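Local coordinates for carboxypeptidase 1 (Deinococcus radiodurans str. R1, PDB 5GIV), which probably acts as a zinc-dependent M32 carboxypeptidase, releasing amino acids one after another from the C-terminus of peptides with broad specificity, at residues E303-R308 / Q431-A436; A352-Y357 / L490-G495; A445-A448 / R454-G457. All coordinates share one frame; numbering follows the deposited sequence.

In the fold
Contact 1 opens first, at 303-308, on helix 292-306. Contact 2 opens next, at 352-357, in the loop leading into helix 357-372. Helix 420-439 then brings 431-436 back to close contact 1. Contact 3 follows, its segments on helices 443-448 and 453-464 separated by five residues, and is complete before contact 2 closes at 490-495 on helix 487-501. Contacts 1 and 2 cross, contacts 1 and 3 stand in series, and contact 3 lies within the span of contact 2. In space contact 1 touches both others: Leu305 meets Tyr492, Val306 meets Leu455. Contact 1 joins helix 292-306, bearer of zinc ligand Glu296, to helix 420-439, contact 2 a loop to helix 487-501, contact 3 two consecutive helices.

Contact 1: E303-R308 / Q431-A436; sequences ENLVGR and QFYAAA
Chi1 of -177° swings the Tyr433 ring away from its backbone nitrogen, and chi1 of -73° sets Leu305 CG opposite its carbonyl carbon; the two side chains then run alongside each other, each end toward the other's root. Leu305 CD1 lies 3.3 Å from Tyr433 CB, a tight apolar approach. Further along the tyrosine, Leu305 CB stands over one face of the ring, 4.3 Å from its centroid and 20° off the normal, in a CH-pi contact offset toward the rim. Val306 adds CG2, which comes obliquely to within 4.2 Å of Tyr433 CE1. Leucine suits its place because CB and CD1 can both meet the tyrosine, while valine offers one methyl, CG2. No hydrogen bond joins the two segments.

The polar work is done within 303-308, beyond the apolar patch. Arg308 NH2 gives a nearly straight salt-bridge bond to Glu303 OE1, 3.0 Å away, in the guanidinium plane and on the anti side of the carboxylate. Its NE reaches Asn304 OD1 at 3.0 Å by a more bent bond. Gly307 suits the turn because a beta carbon would run into the carbonyl oxygen of Glu303. The other oxygen of Glu303, OE2, bonds to Arg300 and to ND1 of the zinc ligand His266, making Glu303 a second-shell residue of the metal site.

Helix 292-306 thus lies against helix 420-439, with Leu301 also touching Tyr433, while Leu455 of helix 453-464 packs on both Val306 and Ala436.

Contact 2: A352-Y357 / L490-G495; sequences ADELTY and LKYLRG
Tyr492 is the first residue of 490-495 to meet the loop 352-357, and it does so through its hydroxyl. OH donates to Glu354 OE2 at 2.6 Å, and OE2 accepts through its syn lone pair. With Glu354 CG opposite its carbonyl carbon (chi1 -79°) and the chain extended beyond CG, the carboxylate reaches the ring edge, OE2 in the ring plane and the carboxylate turned 63° from it. Tyrosine suits the place because its long, rigid ring carries a polar end to the loop. The other oxygen, OE1, is held by Lys496 and Tyr497; Lys496 also bonds to Tyr492 OH, so the buried glutamate has both oxygens engaged and a positive charge beside it.

Leu493 comes next and makes the apolar half. Its CD2 lies 4.1 Å from Glu354 CB and equally near Leu355 CD2, the two leucines lying alongside. The loop backbone is shaped by Asp353, whose OD1 accepts from Leu355 N (2.6 Å) in an Asx turn and also from Thr356 N.

Two other helices touch the contact: helix 169-193 supplies Leu183 against Leu493 and Val190 against Leu355, while helix 292-306 meets Glu354 through Asn304 and Tyr492 through Leu305.

Contact 3: A445-A448 / R454-G457; sequences ADFA and RLHG
Asp446 and Arg454 form the salt bridge that joins these consecutive helices. Arg454 NE donates to Asp446 OD2 over a short 2.5 Å at 161°, in the guanidinium plane and into the syn lone pair. NH2 adds a weak bond to the same oxygen at 3.3 Å, with the two planes 60° apart. Arginine suits the place because its NE and NH2 can both point at one oxygen. A bend of its chain at chi3 (-62°) folds NE back toward the aspartate. A water also donates to OD2 (3.1 Å) and accepts from the backbone N of Arg454. NH2 has another partner in the carbonyl oxygen of Pro441.

Replacing Arg454 with a leucine would probably leave the buried carboxylate of Asp446 without its close charge partner and Pro441 O without this donor.

Next to the bridge lies the apolar part. Phe447 and Leu455 lie roughly perpendicular, with CD2 of the leucine 3.5 Å from CZ of the phenylalanine in an oblique approach; a flat ring can pack on a leucine methyl this way. Phe447 also meets the ring of Phe452, and Leu455 touches Leu301 and Trp302 of helix 292-306.

On each helix a charged residue is thus followed by an apolar one. Because OD2 takes NE, the weak NH2 bond and the water, one buried carboxylate oxygen is tied to both side chain and backbone of Arg454, while the apolar pair packs closely beside it.

Contact 1: E303-R308 / Q431-A436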
# COMPACT_ATOMS: atom_id res chain seq x y z
N GLU A 303 16.63 11.47 17.41
CA GLU A 303 17.77 10.70 16.92
C GLU A 303 19.04 11.05 17.68
O GLU A 303 19.70 10.16 18.24
CB GLU A 303 17.97 10.93 15.42
CG GLU A 303 19.24 10.28 14.85
CD GLU A 303 19.75 10.92 13.55
OE1 GLU A 303 20.78 10.46 13.02
OE2 GLU A 303 19.13 11.88 13.04
N ASN A 304 19.40 12.34 17.73
CA ASN A 304 20.68 12.77 18.30
C ASN A 304 20.59 13.04 19.80
O ASN A 304 21.21 12.34 20.60
CB ASN A 304 21.18 14.03 17.58
CG ASN A 304 21.65 13.76 16.16
OD1 ASN A 304 21.99 12.63 15.80
ND2 ASN A 304 21.69 14.82 15.35
N LEU A 305 19.82 14.05 20.18
CA LEU A 305 19.80 14.48 21.57
C LEU A 305 19.41 13.33 22.48
O LEU A 305 19.99 13.15 23.56
CB LEU A 305 18.84 15.66 21.74
CG LEU A 305 19.40 16.95 21.14
CD1 LEU A 305 18.33 17.99 21.06
CD2 LEU A 305 20.54 17.47 21.99
N VAL A 306 18.44 12.52 22.07
CA VAL A 306 18.02 11.38 22.86
C VAL A 306 18.83 10.15 22.46
O VAL A 306 19.55 9.57 23.28
CB VAL A 306 16.51 11.13 22.71
CG1 VAL A 306 16.08 9.89 23.52
CG2 VAL A 306 15.73 12.37 23.13
N GLY A 307 18.74 9.78 21.17
CA GLY A 307 19.23 8.49 20.73
C GLY A 307 20.72 8.28 20.90
O GLY A 307 21.18 7.14 21.03
N ARG A 308 21.50 9.36 20.87
CA ARG A 308 22.95 9.24 20.99
C ARG A 308 23.45 9.69 22.36
O ARG A 308 24.67 9.85 22.54
CB ARG A 308 23.63 10.04 19.88
CG ARG A 308 23.33 9.50 18.49
CD ARG A 308 24.01 10.31 17.39
NE ARG A 308 23.40 10.04 16.09
CZ ARG A 308 23.79 9.07 15.27
NH1 ARG A 308 24.80 8.27 15.59
NH2 ARG A 308 23.16 8.91 14.11
N GLN A 431 17.47 23.60 20.84
CA GLN A 431 16.68 24.68 21.42
C GLN A 431 15.38 24.14 22.00
O GLN A 431 15.01 24.47 23.13
CB GLN A 431 16.42 25.77 20.37
CG GLN A 431 15.66 27.00 20.86
CD GLN A 431 15.73 28.16 19.85
OE1 GLN A 431 16.57 28.17 18.96
NE2 GLN A 431 14.83 29.15 20.01
N PHE A 432 14.67 23.30 21.24
CA PHE A 432 13.47 22.68 21.78
C PHE A 432 13.80 21.78 22.96
O PHE A 432 13.10 21.77 23.97
CB PHE A 432 12.75 21.87 20.70
CG PHE A 432 11.93 22.71 19.77
CD1 PHE A 432 10.92 23.52 20.27
CD2 PHE A 432 12.16 22.67 18.41
CE1 PHE A 432 10.17 24.30 19.42
CE2 PHE A 432 11.39 23.45 17.55
CZ PHE A 432 10.40 24.26 18.06
N TYR A 433 14.89 21.02 22.85
CA TYR A 433 15.20 20.05 23.89
C TYR A 433 15.49 20.75 25.21
O TYR A 433 14.99 20.33 26.26
CB TYR A 433 16.37 19.20 23.46
CG TYR A 433 16.74 18.13 24.44
CD1 TYR A 433 16.09 16.90 24.42
CD2 TYR A 433 17.74 18.34 25.39
CE1 TYR A 433 16.43 15.91 25.31
CE2 TYR A 433 18.08 17.35 26.29
CZ TYR A 433 17.43 16.13 26.25
OH TYR A 433 17.76 15.14 27.13
N ALA A 434 16.29 21.83 25.18
CA ALA A 434 16.65 22.54 26.40
C ALA A 434 15.42 23.14 27.06
O ALA A 434 15.33 23.18 28.30
CB ALA A 434 17.68 23.64 26.09
N ALA A 435 14.48 23.64 26.27
CA ALA A 435 13.23 24.12 26.84
C ALA A 435 12.49 22.99 27.54
O ALA A 435 11.88 23.20 28.59
CB ALA A 435 12.35 24.76 25.76
N ALA A 436 12.54 21.78 26.98
CA ALA A 436 11.89 20.63 27.61
C ALA A 436 12.55 20.25 28.93
O ALA A 436 11.86 19.87 29.89
CB ALA A 436 11.87 19.44 26.66

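Contact 2: A352-Y357 / L490-G495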
# COMPACT_ATOMS: atom_id res chain seq x y z
N ALA A 352 26.65 11.93 7.60
CA ALA A 352 27.68 12.72 8.26
C ALA A 352 27.34 12.90 9.74
O ALA A 352 26.17 12.92 10.13
CB ALA A 352 27.84 14.07 7.57
N ASP A 353 28.39 12.99 10.55
CA ASP A 353 28.28 13.05 12.00
C ASP A 353 27.71 14.39 12.47
O ASP A 353 27.50 15.33 11.70
CB ASP A 353 29.65 12.83 12.62
CG ASP A 353 30.63 13.91 12.21
OD1 ASP A 353 30.59 15.01 12.80
OD2 ASP A 353 31.41 13.68 11.27
N GLU A 354 27.51 14.48 13.79
CA GLU A 354 26.90 15.67 14.37
C GLU A 354 27.73 16.93 14.13
O GLU A 354 27.18 18.04 14.12
CB GLU A 354 26.70 15.48 15.87
CG GLU A 354 25.50 14.63 16.25
CD GLU A 354 25.23 14.68 17.75
OE1 GLU A 354 26.09 14.20 18.51
OE2 GLU A 354 24.17 15.21 18.15
N LEU A 355 29.05 16.78 13.99
CA LEU A 355 29.90 17.96 13.95
C LEU A 355 30.15 18.49 12.55
O LEU A 355 30.23 19.70 12.35
CB LEU A 355 31.23 17.67 14.65
CG LEU A 355 31.16 17.43 16.16
CD1 LEU A 355 32.55 17.37 16.74
CD2 LEU A 355 30.31 18.51 16.84
N THR A 356 30.31 17.60 11.57
CA THR A 356 30.62 18.02 10.21
C THR A 356 29.39 18.12 9.31
O THR A 356 29.51 18.61 8.18
CB THR A 356 31.64 17.07 9.58
OG1 THR A 356 31.05 15.78 9.40
CG2 THR A 356 32.88 16.96 10.47
N TYR A 357 28.21 17.71 9.78
CA TYR A 357 27.04 17.63 8.91
C TYR A 357 26.76 18.95 8.22
O TYR A 357 26.54 19.00 7.01
CB TYR A 357 25.81 17.18 9.71
CG TYR A 357 24.57 17.05 8.83
CD1 TYR A 357 23.74 18.14 8.59
CD2 TYR A 357 24.26 15.85 8.22
CE1 TYR A 357 22.62 18.02 7.79
CE2 TYR A 357 23.14 15.72 7.42
CZ TYR A 357 22.33 16.80 7.20
OH TYR A 357 21.23 16.66 6.41
N LEU A 490 25.07 25.05 19.94
CA LEU A 490 26.52 25.04 20.07
C LEU A 490 26.94 24.65 21.48
O LEU A 490 27.95 23.97 21.67
CB LEU A 490 27.10 26.40 19.69
CG LEU A 490 26.87 26.81 18.24
CD1 LEU A 490 27.47 28.17 17.95
CD2 LEU A 490 27.41 25.74 17.26
N LYS A 491 26.17 25.06 22.49
CA LYS A 491 26.49 24.65 23.85
C LYS A 491 26.39 23.14 24.01
O LYS A 491 27.25 22.52 24.64
CB LYS A 491 25.54 25.33 24.84
CG LYS A 491 25.84 24.93 26.27
CD LYS A 491 24.88 25.53 27.27
CE LYS A 491 25.19 24.95 28.66
NZ LYS A 491 24.15 25.26 29.69
N TYR A 492 25.36 22.53 23.41
CA TYR A 492 25.17 21.09 23.52
C TYR A 492 26.33 20.32 22.89
O TYR A 492 26.85 19.37 23.49
CB TYR A 492 23.83 20.69 22.88
CG TYR A 492 23.81 19.29 22.29
CD1 TYR A 492 23.86 18.18 23.11
CD2 TYR A 492 23.73 19.09 20.92
CE1 TYR A 492 23.84 16.91 22.60
CE2 TYR A 492 23.70 17.82 20.38
CZ TYR A 492 23.76 16.73 21.23
OH TYR A 492 23.75 15.45 20.73
N LEU A 493 26.74 20.71 21.68
CA LEU A 493 27.80 19.98 21.00
C LEU A 493 29.14 20.18 21.69
O LEU A 493 29.87 19.20 21.97
CB LEU A 493 27.88 20.44 19.54
CG LEU A 493 26.70 20.07 18.65
CD1 LEU A 493 26.86 20.73 17.29
CD2 LEU A 493 26.59 18.56 18.51
N ARG A 494 29.48 21.43 22.02
CA ARG A 494 30.73 21.70 22.72
C ARG A 494 30.81 20.90 24.01
O ARG A 494 31.84 20.29 24.32
CB ARG A 494 30.84 23.19 23.01
CG ARG A 494 31.16 24.04 21.80
CD ARG A 494 31.12 25.53 22.12
NE ARG A 494 31.68 26.34 21.04
CZ ARG A 494 31.27 27.57 20.72
NH1 ARG A 494 30.27 28.14 21.40
NH2 ARG A 494 31.84 28.22 19.72
N GLY A 495 29.71 20.84 24.76
CA GLY A 495 29.70 20.06 25.99
C GLY A 495 29.82 18.57 25.74
O GLY A 495 30.59 17.87 26.41

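Contact 3: A445-A448 / R454-G457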
# COMPACT_ATOMS: atom_id res chain seq x y z
N ALA A 445 17.34 11.18 33.76
CA ALA A 445 17.03 10.10 34.69
C ALA A 445 15.82 9.31 34.24
O ALA A 445 15.76 8.09 34.41
CB ALA A 445 16.82 10.67 36.10
N ASP A 446 14.83 9.99 33.64
CA ASP A 446 13.69 9.29 33.08
C ASP A 446 14.12 8.35 31.97
O ASP A 446 13.63 7.21 31.87
CB ASP A 446 12.67 10.30 32.52
CG ASP A 446 12.10 11.21 33.59
OD1 ASP A 446 12.33 10.96 34.80
OD2 ASP A 446 11.38 12.17 33.23
N PHE A 447 15.04 8.80 31.10
CA PHE A 447 15.43 8.01 29.94
C PHE A 447 16.04 6.68 30.36
O PHE A 447 15.78 5.64 29.73
CB PHE A 447 16.42 8.79 29.07
CG PHE A 447 15.88 10.10 28.55
CD1 PHE A 447 14.52 10.36 28.56
CD2 PHE A 447 16.74 11.06 28.05
CE1 PHE A 447 14.03 11.56 28.07
CE2 PHE A 447 16.26 12.26 27.58
CZ PHE A 447 14.90 12.51 27.58
N ALA A 448 16.86 6.69 31.42
CA ALA A 448 17.47 5.46 31.90
C ALA A 448 16.43 4.44 32.32
O ALA A 448 16.73 3.24 32.38
CB ALA A 448 18.42 5.75 33.06
N ARG A 454 7.67 12.50 29.80
CA ARG A 454 7.80 13.91 30.13
C ARG A 454 8.37 14.70 28.95
O ARG A 454 7.91 15.81 28.66
CB ARG A 454 8.67 14.09 31.37
CG ARG A 454 8.10 13.44 32.61
CD ARG A 454 8.56 14.16 33.86
NE ARG A 454 10.00 14.13 34.04
CZ ARG A 454 10.67 14.96 34.83
NH1 ARG A 454 10.01 15.92 35.49
NH2 ARG A 454 11.99 14.87 34.95
N LEU A 455 9.37 14.15 28.27
CA LEU A 455 9.90 14.82 27.09
C LEU A 455 8.87 14.84 25.97
O LEU A 455 8.57 15.90 25.40
CB LEU A 455 11.20 14.15 26.65
CG LEU A 455 11.77 14.58 25.29
CD1 LEU A 455 12.13 16.07 25.28
CD2 LEU A 455 12.97 13.73 24.93
N HIS A 456 8.29 13.68 25.66
CA HIS A 456 7.27 13.62 24.62
C HIS A 456 6.05 14.46 24.97
O HIS A 456 5.53 15.19 24.12
CB HIS A 456 6.90 12.15 24.37
CG HIS A 456 5.93 11.95 23.26
ND1 HIS A 456 4.61 11.64 23.47
CD2 HIS A 456 6.07 12.05 21.91
CE1 HIS A 456 3.98 11.53 22.31
NE2 HIS A 456 4.85 11.78 21.35
N GLY A 457 5.61 14.39 26.23
CA GLY A 457 4.47 15.21 26.64
C GLY A 457 4.73 16.69 26.45
O GLY A 457 3.89 17.41 25.90
O HOH W 1 10.51 11.50 30.29